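Local coordinates for N-terminal domain of PorA (28-171) (Porphyromonas gingivalis ATCC 33277, PDB 6KJK), which forms one part of a type IX secretion cargo protein that probably influences PorXY-SigP signalling, the regulatory pathway of this secretion system, at residues G30-K35 with F98-E103; P47-G52 with S80-V85; G63-C68 with L92-T97. All coordinates share one frame; numbering follows the deposited sequence.

Contact 1: residues G30-K35 with F98-E103; sequences GTEEMK and FPVSNE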
loop_
_atom_site.group_PDB
_atom_site.type_symbol
_atom_site.label_atom_id
_atom_site.label_comp_id
_atom_site.label_asym_id
_atom_site.label_seq_id
_atom_site.Cartn_x
_atom_site.Cartn_y
_atom_site.Cartn_z
ATOM N N GLY A 30 -14.222 -0.443 19.055
ATOM C CA GLY A 30 -13.075 -1.160 19.580
ATOM C C GLY A 30 -12.033 -1.559 18.555
ATOM O O GLY A 30 -11.067 -2.245 18.913
ATOM N N THR A 31 -12.187 -1.136 17.299
ATOM C CA THR A 31 -11.232 -1.414 16.232
ATOM C C THR A 31 -10.642 -0.108 15.711
ATOM O O THR A 31 -11.364 0.875 15.520
ATOM C CB THR A 31 -11.919 -2.169 15.096
ATOM O OG1 THR A 31 -12.337 -3.451 15.578
ATOM C CG2 THR A 31 -10.975 -2.361 13.917
ATOM N N GLU A 32 -9.320 -0.095 15.506
ATOM C CA GLU A 32 -8.605 1.038 14.933
ATOM C C GLU A 32 -8.420 0.826 13.438
ATOM O O GLU A 32 -8.266 -0.312 12.980
ATOM C CB GLU A 32 -7.215 1.173 15.550
ATOM C CG GLU A 32 -7.196 1.182 17.084
ATOM C CD GLU A 32 -7.669 2.500 17.683
ATOM O OE1 GLU A 32 -8.489 3.188 17.049
ATOM O OE2 GLU A 32 -7.214 2.835 18.801
ATOM N N GLU A 33 -8.392 1.921 12.688
ATOM C CA GLU A 33 -8.095 1.861 11.260
ATOM C C GLU A 33 -7.043 2.903 10.937
ATOM O O GLU A 33 -7.156 4.056 11.373
ATOM C CB GLU A 33 -9.340 2.084 10.399
ATOM C CG GLU A 33 -9.081 1.857 8.911
ATOM C CD GLU A 33 -10.266 2.183 8.030
ATOM O OE1 GLU A 33 -10.249 3.257 7.385
ATOM O OE2 GLU A 33 -11.198 1.354 7.964
ATOM N N MET A 34 -6.015 2.501 10.193
ATOM C CA MET A 34 -5.010 3.400 9.653
ATOM C C MET A 34 -4.993 3.222 8.147
ATOM O O MET A 34 -5.249 2.122 7.640
ATOM C CB MET A 34 -3.634 3.091 10.246
ATOM C CG MET A 34 -3.686 3.175 11.765
ATOM S SD MET A 34 -2.129 2.868 12.603
ATOM C CE MET A 34 -1.263 4.393 12.216
ATOM N N LYS A 35 -4.710 4.291 7.405
ATOM C CA LYS A 35 -4.817 4.204 5.953
ATOM C C LYS A 35 -3.669 4.903 5.260
ATOM O O LYS A 35 -3.381 6.071 5.547
ATOM C CB LYS A 35 -6.137 4.791 5.485
ATOM C CG LYS A 35 -6.329 4.742 3.990
ATOM C CD LYS A 35 -7.613 5.473 3.669
ATOM C CE LYS A 35 -8.399 4.799 2.576
ATOM N NZ LYS A 35 -9.215 5.786 1.801
ATOM N N PHE A 98 -7.105 -3.112 13.341
ATOM C CA PHE A 98 -6.573 -3.917 14.437
ATOM C C PHE A 98 -7.219 -3.447 15.730
ATOM O O PHE A 98 -7.848 -2.390 15.762
ATOM C CB PHE A 98 -5.038 -3.803 14.535
ATOM C CG PHE A 98 -4.551 -2.371 14.572
ATOM C CD1 PHE A 98 -4.406 -1.694 15.781
ATOM C CD2 PHE A 98 -4.265 -1.699 13.402
ATOM C CE1 PHE A 98 -4.002 -0.370 15.805
ATOM C CE2 PHE A 98 -3.854 -0.378 13.409
ATOM C CZ PHE A 98 -3.724 0.293 14.606
ATOM N N PRO A 99 -7.095 -4.233 16.801
ATOM C CA PRO A 99 -7.773 -3.871 18.055
ATOM C C PRO A 99 -7.189 -2.621 18.698
ATOM O O PRO A 99 -5.981 -2.386 18.675
ATOM C CB PRO A 99 -7.549 -5.104 18.943
ATOM C CG PRO A 99 -7.311 -6.223 17.992
ATOM C CD PRO A 99 -6.535 -5.591 16.856
ATOM N N VAL A 100 -8.080 -1.830 19.305
ATOM C CA VAL A 100 -7.639 -0.775 20.204
ATOM C C VAL A 100 -6.762 -1.384 21.290
ATOM O O VAL A 100 -7.056 -2.464 21.826
ATOM C CB VAL A 100 -8.856 -0.066 20.819
ATOM C CG1 VAL A 100 -8.424 0.891 21.922
ATOM C CG2 VAL A 100 -9.643 0.652 19.758
ATOM N N SER A 101 -5.662 -0.703 21.600
ATOM C CA SER A 101 -4.755 -1.114 22.661
ATOM C C SER A 101 -4.168 0.134 23.301
ATOM O O SER A 101 -4.068 1.182 22.662
ATOM C CB SER A 101 -3.621 -2.002 22.126
ATOM O OG SER A 101 -2.690 -2.341 23.144
ATOM N N ASN A 102 -3.798 0.029 24.579
ATOM C CA ASN A 102 -3.079 1.135 25.199
ATOM C C ASN A 102 -1.608 1.161 24.826
ATOM O O ASN A 102 -0.938 2.169 25.055
ATOM C CB ASN A 102 -3.241 1.090 26.719
ATOM C CG ASN A 102 -4.653 1.401 27.147
ATOM O OD1 ASN A 102 -5.287 2.303 26.600
ATOM N ND2 ASN A 102 -5.157 0.661 28.131
ATOM N N GLU A 103 -1.106 0.085 24.243
ATOM C CA GLU A 103 0.281 -0.068 23.850
ATOM C C GLU A 103 0.403 0.181 22.351
ATOM O O GLU A 103 -0.503 -0.152 21.582
ATOM C CB GLU A 103 0.688 -1.509 24.151
ATOM C CG GLU A 103 2.024 -1.973 23.610
ATOM C CD GLU A 103 2.260 -3.453 23.905
ATOM O OE1 GLU A 103 3.124 -4.078 23.249
ATOM O OE2 GLU A 103 1.563 -3.991 24.794
#

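Contact 2: residues P47-G52 with S80-V85; sequences PINVIG and SPVVEV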
loop_
_atom_site.group_PDB
_atom_site.type_symbol
_atom_site.label_atom_id
_atom_site.label_comp_id
_atom_site.label_asym_id
_atom_site.label_seq_id
_atom_site.Cartn_x
_atom_site.Cartn_y
_atom_site.Cartn_z
ATOM N N PRO A 47 0.652 3.286 -22.428
ATOM C CA PRO A 47 0.095 2.639 -21.227
ATOM C C PRO A 47 0.756 1.298 -20.973
ATOM O O PRO A 47 1.271 0.651 -21.882
ATOM C CB PRO A 47 -1.383 2.445 -21.579
ATOM C CG PRO A 47 -1.649 3.441 -22.673
ATOM C CD PRO A 47 -0.372 3.528 -23.457
ATOM N N ILE A 48 0.764 0.893 -19.698
ATOM C CA ILE A 48 1.342 -0.380 -19.292
ATOM C C ILE A 48 0.355 -1.088 -18.377
ATOM O O ILE A 48 -0.329 -0.453 -17.565
ATOM C CB ILE A 48 2.725 -0.182 -18.616
ATOM C CG1 ILE A 48 3.393 -1.505 -18.260
ATOM C CG2 ILE A 48 2.635 0.705 -17.400
ATOM C CD1 ILE A 48 4.779 -1.285 -17.671
ATOM N N ASN A 49 0.279 -2.403 -18.506
ATOM C CA ASN A 49 -0.526 -3.212 -17.608
ATOM C C ASN A 49 0.337 -3.693 -16.459
ATOM O O ASN A 49 1.422 -4.246 -16.673
ATOM C CB ASN A 49 -1.106 -4.418 -18.352
ATOM C CG ASN A 49 -2.248 -4.038 -19.276
ATOM O OD1 ASN A 49 -2.674 -2.894 -19.309
ATOM N ND2 ASN A 49 -2.777 -5.015 -19.989
ATOM N N VAL A 50 -0.136 -3.473 -15.243
ATOM C CA VAL A 50 0.605 -3.840 -14.047
ATOM C C VAL A 50 -0.292 -4.611 -13.087
ATOM O O VAL A 50 -1.522 -4.609 -13.190
ATOM C CB VAL A 50 1.219 -2.616 -13.356
ATOM C CG1 VAL A 50 2.126 -1.852 -14.308
ATOM C CG2 VAL A 50 0.147 -1.676 -12.861
ATOM N N ILE A 51 0.350 -5.263 -12.114
ATOM C CA ILE A 51 -0.344 -5.832 -10.966
ATOM C C ILE A 51 0.316 -5.269 -9.716
ATOM O O ILE A 51 1.552 -5.133 -9.679
ATOM C CB ILE A 51 -0.248 -7.369 -10.965
ATOM C CG1 ILE A 51 -0.968 -7.961 -12.163
ATOM C CG2 ILE A 51 -0.800 -7.968 -9.692
ATOM C CD1 ILE A 51 -0.597 -9.412 -12.401
ATOM N N GLY A 52 -0.486 -4.933 -8.724
ATOM C CA GLY A 52 0.021 -4.454 -7.432
ATOM C C GLY A 52 -0.028 -5.586 -6.419
ATOM O O GLY A 52 -1.001 -6.331 -6.371
ATOM N N SER A 80 -3.619 -7.447 -6.446
ATOM C CA SER A 80 -4.658 -6.726 -7.148
ATOM C C SER A 80 -4.972 -7.396 -8.480
ATOM O O SER A 80 -4.226 -8.239 -8.973
ATOM C CB SER A 80 -4.177 -5.291 -7.423
ATOM O OG SER A 80 -3.320 -5.230 -8.553
ATOM N N PRO A 81 -6.040 -6.949 -9.146
ATOM C CA PRO A 81 -6.230 -7.313 -10.561
ATOM C C PRO A 81 -5.194 -6.611 -11.423
ATOM O O PRO A 81 -4.486 -5.703 -10.989
ATOM C CB PRO A 81 -7.624 -6.778 -10.902
ATOM C CG PRO A 81 -8.238 -6.331 -9.618
ATOM C CD PRO A 81 -7.077 -6.035 -8.665
ATOM N N VAL A 82 -5.143 -7.009 -12.693
ATOM C CA VAL A 82 -4.350 -6.277 -13.670
ATOM C C VAL A 82 -4.986 -4.913 -13.870
ATOM O O VAL A 82 -6.203 -4.800 -14.064
ATOM C CB VAL A 82 -4.286 -7.043 -15.004
ATOM C CG1 VAL A 82 -3.478 -6.275 -16.016
ATOM C CG2 VAL A 82 -3.669 -8.445 -14.781
ATOM N N VAL A 83 -4.157 -3.871 -13.853
ATOM C CA VAL A 83 -4.597 -2.488 -14.021
ATOM C C VAL A 83 -3.762 -1.863 -15.122
ATOM O O VAL A 83 -2.545 -2.062 -15.161
ATOM C CB VAL A 83 -4.421 -1.681 -12.720
ATOM C CG1 VAL A 83 -4.858 -0.207 -12.929
ATOM C CG2 VAL A 83 -5.212 -2.309 -11.600
ATOM N N GLU A 84 -4.401 -1.122 -16.030
ATOM C CA GLU A 84 -3.699 -0.400 -17.093
ATOM C C GLU A 84 -3.469 1.032 -16.624
ATOM O O GLU A 84 -4.433 1.814 -16.544
ATOM C CB GLU A 84 -4.557 -0.377 -18.356
ATOM C CG GLU A 84 -3.826 0.184 -19.572
ATOM C CD GLU A 84 -4.347 -0.419 -20.896
ATOM O OE1 GLU A 84 -4.226 -1.659 -21.135
ATOM O OE2 GLU A 84 -4.896 0.357 -21.710
ATOM N N VAL A 85 -2.187 1.410 -16.445
ATOM C CA VAL A 85 -1.839 2.695 -15.851
ATOM C C VAL A 85 -1.218 3.609 -16.902
ATOM O O VAL A 85 -0.491 3.164 -17.791
ATOM C CB VAL A 85 -0.899 2.580 -14.633
ATOM C CG1 VAL A 85 -1.614 1.932 -13.456
ATOM C CG2 VAL A 85 0.345 1.802 -14.994
#

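Contact 3: residues G63-C68 with L92-T97; sequences GHFALC and LSLRYT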
loop_
_atom_site.group_PDB
_atom_site.type_symbol
_atom_site.label_atom_id
_atom_site.label_comp_id
_atom_site.label_asym_id
_atom_site.label_seq_id
_atom_site.Cartn_x
_atom_site.Cartn_y
_atom_site.Cartn_z
ATOM N N GLY A 63 -4.696 -8.229 13.482
ATOM C CA GLY A 63 -4.788 -7.221 12.447
ATOM C C GLY A 63 -5.172 -7.815 11.115
ATOM O O GLY A 63 -4.918 -8.978 10.837
ATOM N N HIS A 64 -5.733 -6.976 10.246
ATOM C CA HIS A 64 -6.029 -7.333 8.868
ATOM C C HIS A 64 -5.706 -6.137 7.992
ATOM O O HIS A 64 -5.691 -4.988 8.452
ATOM C CB HIS A 64 -7.514 -7.677 8.675
ATOM C CG HIS A 64 -7.969 -8.820 9.523
ATOM N ND1 HIS A 64 -8.316 -8.664 10.847
ATOM C CD2 HIS A 64 -8.095 -10.141 9.252
ATOM C CE1 HIS A 64 -8.661 -9.836 11.352
ATOM N NE2 HIS A 64 -8.528 -10.752 10.408
ATOM N N PHE A 65 -5.424 -6.401 6.727
ATOM C CA PHE A 65 -5.216 -5.309 5.783
ATOM C C PHE A 65 -6.195 -5.418 4.629
ATOM O O PHE A 65 -6.775 -6.482 4.366
ATOM C CB PHE A 65 -3.762 -5.254 5.271
ATOM C CG PHE A 65 -3.355 -6.405 4.387
ATOM C CD1 PHE A 65 -3.569 -6.336 3.006
ATOM C CD2 PHE A 65 -2.711 -7.540 4.925
ATOM C CE1 PHE A 65 -3.171 -7.379 2.186
ATOM C CE2 PHE A 65 -2.287 -8.547 4.087
ATOM C CZ PHE A 65 -2.534 -8.493 2.742
ATOM N N ALA A 66 -6.357 -4.322 3.895
ATOM C CA ALA A 66 -7.253 -4.269 2.737
ATOM C C ALA A 66 -6.594 -3.383 1.700
ATOM O O ALA A 66 -6.386 -2.186 1.930
ATOM C CB ALA A 66 -8.639 -3.720 3.085
ATOM N N LEU A 67 -6.255 -3.976 0.579
ATOM C CA LEU A 67 -5.626 -3.295 -0.547
ATOM C C LEU A 67 -6.676 -2.820 -1.540
ATOM O O LEU A 67 -7.553 -3.591 -1.943
ATOM C CB LEU A 67 -4.719 -4.315 -1.235
ATOM C CG LEU A 67 -4.008 -3.853 -2.500
ATOM C CD1 LEU A 67 -3.031 -2.713 -2.184
ATOM C CD2 LEU A 67 -3.263 -5.005 -3.136
ATOM N N CYS A 68 -6.565 -1.572 -1.990
ATOM C CA CYS A 68 -7.359 -1.100 -3.116
ATOM C C CYS A 68 -6.412 -0.636 -4.205
ATOM O O CYS A 68 -5.651 0.311 -4.007
ATOM C CB CYS A 68 -8.241 0.073 -2.713
ATOM S SG CYS A 68 -9.539 -0.305 -1.497
ATOM N N LEU A 92 -4.175 4.224 -5.146
ATOM C CA LEU A 92 -3.682 3.099 -4.385
ATOM C C LEU A 92 -3.981 3.379 -2.926
ATOM O O LEU A 92 -3.646 4.453 -2.416
ATOM C CB LEU A 92 -2.154 3.017 -4.551
ATOM C CG LEU A 92 -1.426 2.052 -3.635
ATOM C CD1 LEU A 92 -1.893 0.596 -3.842
ATOM C CD2 LEU A 92 0.076 2.201 -3.860
ATOM N N SER A 93 -4.596 2.431 -2.238
ATOM C CA SER A 93 -4.757 2.594 -0.805
ATOM C C SER A 93 -4.524 1.275 -0.089
ATOM O O SER A 93 -4.737 0.187 -0.641
ATOM C CB SER A 93 -6.098 3.181 -0.403
ATOM O OG SER A 93 -7.148 2.309 -0.704
ATOM N N LEU A 94 -4.101 1.382 1.162
ATOM C CA LEU A 94 -3.936 0.216 2.019
ATOM C C LEU A 94 -4.473 0.573 3.389
ATOM O O LEU A 94 -3.991 1.531 4.006
ATOM C CB LEU A 94 -2.451 -0.168 2.110
ATOM C CG LEU A 94 -2.119 -1.394 2.958
ATOM C CD1 LEU A 94 -2.736 -2.635 2.355
ATOM C CD2 LEU A 94 -0.601 -1.555 3.097
ATOM N N ARG A 95 -5.463 -0.163 3.851
ATOM C CA ARG A 95 -6.060 0.071 5.146
ATOM C C ARG A 95 -5.616 -1.044 6.080
ATOM O O ARG A 95 -5.659 -2.231 5.718
ATOM C CB ARG A 95 -7.573 0.027 5.002
ATOM C CG ARG A 95 -8.185 1.278 4.406
ATOM C CD ARG A 95 -9.674 1.017 4.184
ATOM N NE ARG A 95 -10.488 2.207 3.929
ATOM C CZ ARG A 95 -10.770 2.671 2.716
ATOM N NH1 ARG A 95 -10.271 2.072 1.638
ATOM N NH2 ARG A 95 -11.531 3.752 2.575
ATOM N N TYR A 96 -5.229 -0.683 7.290
ATOM C CA TYR A 96 -4.765 -1.628 8.295
ATOM C C TYR A 96 -5.679 -1.450 9.489
ATOM O O TYR A 96 -5.816 -0.332 10.004
ATOM C CB TYR A 96 -3.322 -1.289 8.647
ATOM C CG TYR A 96 -2.707 -2.119 9.761
ATOM C CD1 TYR A 96 -2.930 -3.494 9.883
ATOM C CD2 TYR A 96 -1.906 -1.508 10.685
ATOM C CE1 TYR A 96 -2.362 -4.210 10.912
ATOM C CE2 TYR A 96 -1.319 -2.223 11.732
ATOM C CZ TYR A 96 -1.551 -3.591 11.825
ATOM O OH TYR A 96 -0.989 -4.371 12.838
ATOM N N THR A 97 -6.319 -2.535 9.932
ATOM C CA THR A 97 -7.292 -2.470 11.011
ATOM C C THR A 97 -6.882 -3.465 12.084
ATOM O O THR A 97 -6.340 -4.528 11.779
ATOM C CB THR A 97 -8.675 -2.805 10.505
ATOM O OG1 THR A 97 -8.638 -4.055 9.835
ATOM C CG2 THR A 97 -9.131 -1.775 9.516
HETATM O O HOH W 1 -8.759 -6.320 11.984
HETATM O O HOH W 2 -7.625 0.309 1.281
#

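Contact 1: residues G30-K35 with F98-E103
Thr31 and Glu32 pair antiparallel with Pro99 and Phe98, where strand 31-42 begins and strand 90-99 ends, at one end of a sheet in this all-beta sandwich domain. Glu32 and Phe98 form the hydrogen-bonded pair, with Glu32 N reaching Phe98 O over 2.7 Å and Phe98 N reaching back to Glu32 O over 3.1 Å. Thr31 and Pro99 are the non-hydrogen-bonded pair, and their side chains diverge. One step further out, Val100 N gives a nearly straight bond of 3.0 Å to Gly30 O, which extends the pairing just past the end of the strand.

The side chains meet on the face that carries Glu32 and Phe98. The Phe98 ring receives Glu32 CB over one face, a CH-pi contact offset toward the rim, with CB 3.9 Å from the ring centroid. Met34 approaches the same ring differently: its SD lies in the ring plane at the edge, 3.6 Å from Phe98 CZ, a Met-aromatic contact. Tyr133 and His105 add edge-to-face contacts, which makes Phe98 part of an aromatic cluster.

The Glu32 chain bends at its second torsion (chi2 -75°), which brings the carboxylate beside Val100. It is buried yet bonded at both oxygens, OE2 to the Tyr133 hydroxyl and OE1 to Thr27 OG1, so its acid end ties strands 26-28 and 125-133 to this pairing. Beyond Val100 the loop is steadied by an ST turn, in which Glu103 N donates to Ser101 OG at 3.1 Å. Back at the carboxylate, Val100 CG2 packs beside it, 3.4 Å from Glu32 OE2.

Contact 2: residues P47-G52 with S80-V85
Val83 and Val85 bind Val50 and Ile48 as part of the short strand 83-85, one of the outermost strands of the five-stranded mixed sheet, running antiparallel to its neighbour. Each of the two hydrogen-bonded pairs makes both of its backbone bonds; Val50 N to Val83 O and Val83 N to Val50 O are both 2.8 Å.

The tightly packed side is the face bearing Ile48, Val50, Val83 and Val85. A chi1 of -57° puts Val50 CG1 anti to the carbonyl carbon and leaves CG2 between backbone N and carbonyl carbon, where it rests 3.6 Å from Val83 O. Phe69 of strand 64-69 packs against both Val50 and Val83, while Glu90 touches Val83 and Val85. Val85 is modelled in two conformers, so the close approach of its methyl group to Ile48 is doubtful.

The other face is more open and mixed in character. Pro47 CB lies 3.9 Å from the aliphatic CG of Glu84, and Val82 touches Asn49 through its CG1 and Ile51 through its CG2. The Asn49 and Glu84 side chains cross at a slant, with amide and carboxylate planes only 22° apart, and the amide nitrogen of Asn49 is bonded to Glu116.

Past Pro81, which has no N-H to offer, Ser80 takes over the pairing. Its N donates to Gly52 O at 2.8 Å, its OG accepts from Gly52 N at 2.9 Å, and the same hydroxyl donates to Pro81 O at 2.7 Å. Both polar backbone atoms of Gly52 are thus held by one residue. The chemistry implies that a serine hydroxyl stands in for a main-chain carbonyl beyond the Val50-Val83 pair.

Contact 3: residues G63-C68 with L92-T97
His64 to Cys68 and Ser93 to Thr97 form a regular antiparallel ladder between strands 64-69 and 90-99, near the middle of the domain. Three hydrogen-bonded pairs, His64 with Thr97, Ala66 with Arg95 and Cys68 with Ser93, each make both backbone bonds, at 2.9 to 3.0 Å between N and O.

The side chains sort by face. Phe65, Leu67, Leu94 and Tyr96 turn to the interior. Leu94, with CG anti to the backbone N (chi1 -179°), leans across so that its CD1 meets Phe65 CD1 at 3.8 Å, obliquely to the ring. Tyr96 sets its ring edge beside His64 O, and its hydroxyl is held by His105 NE2 and Ile60 N.

The outer face is largely polar and carries two bridging waters. One donates a hydrogen bond to Ala66 O at 2.9 Å, accepts from Arg95 NH1 at 3.2 Å and is bonded to Ser93 OG, tying three residues of the two strands together. The other lies in the plane of the His64 ring, 2.6 Å from His64 ND1, and also bonds Thr97 OG1. Beyond the Arg95 water, Cys68 CB sits 3.2 Å from Ser93 OG, and Cys68 SG lies at the edge of the Arg95 guanidinium, near its plane.

Strand 90-99 is flanked on its far side by strand 31-42. The far edge of strand 64-69 bonds instead to Met73 and Asn76 of a loop that the Cys68-Cys72 disulfide staples back. Beneath the interior face, Ile54 of strand 48-58 and Phe109 and Phe111 of strand 105-115 pack against it.

Contacts 1 and 3 belong to one sheet and share strand 90-99, which pairs with strand 31-42 on one side and strand 64-69 on the other; they touch directly, with Met34 O 2.8 Å from Tyr96 N. Contact 2 sits in the other sheet, its centre about 31 Å from that of contact 1. All three are partly buried, but contact 3, the most central, has no exposed touching residue; its interior is aromatic and aliphatic, its outer face bridged by waters. Contact 1 buries an acid among aromatic rings, whereas contact 2 is an edge pairing, aliphatic on one face and mixed polar on the other, with a serine hydroxyl at its end. Leu67 CD2 lightly touches the backbone of Ser80 and Gly52, joining contacts 2 and 3.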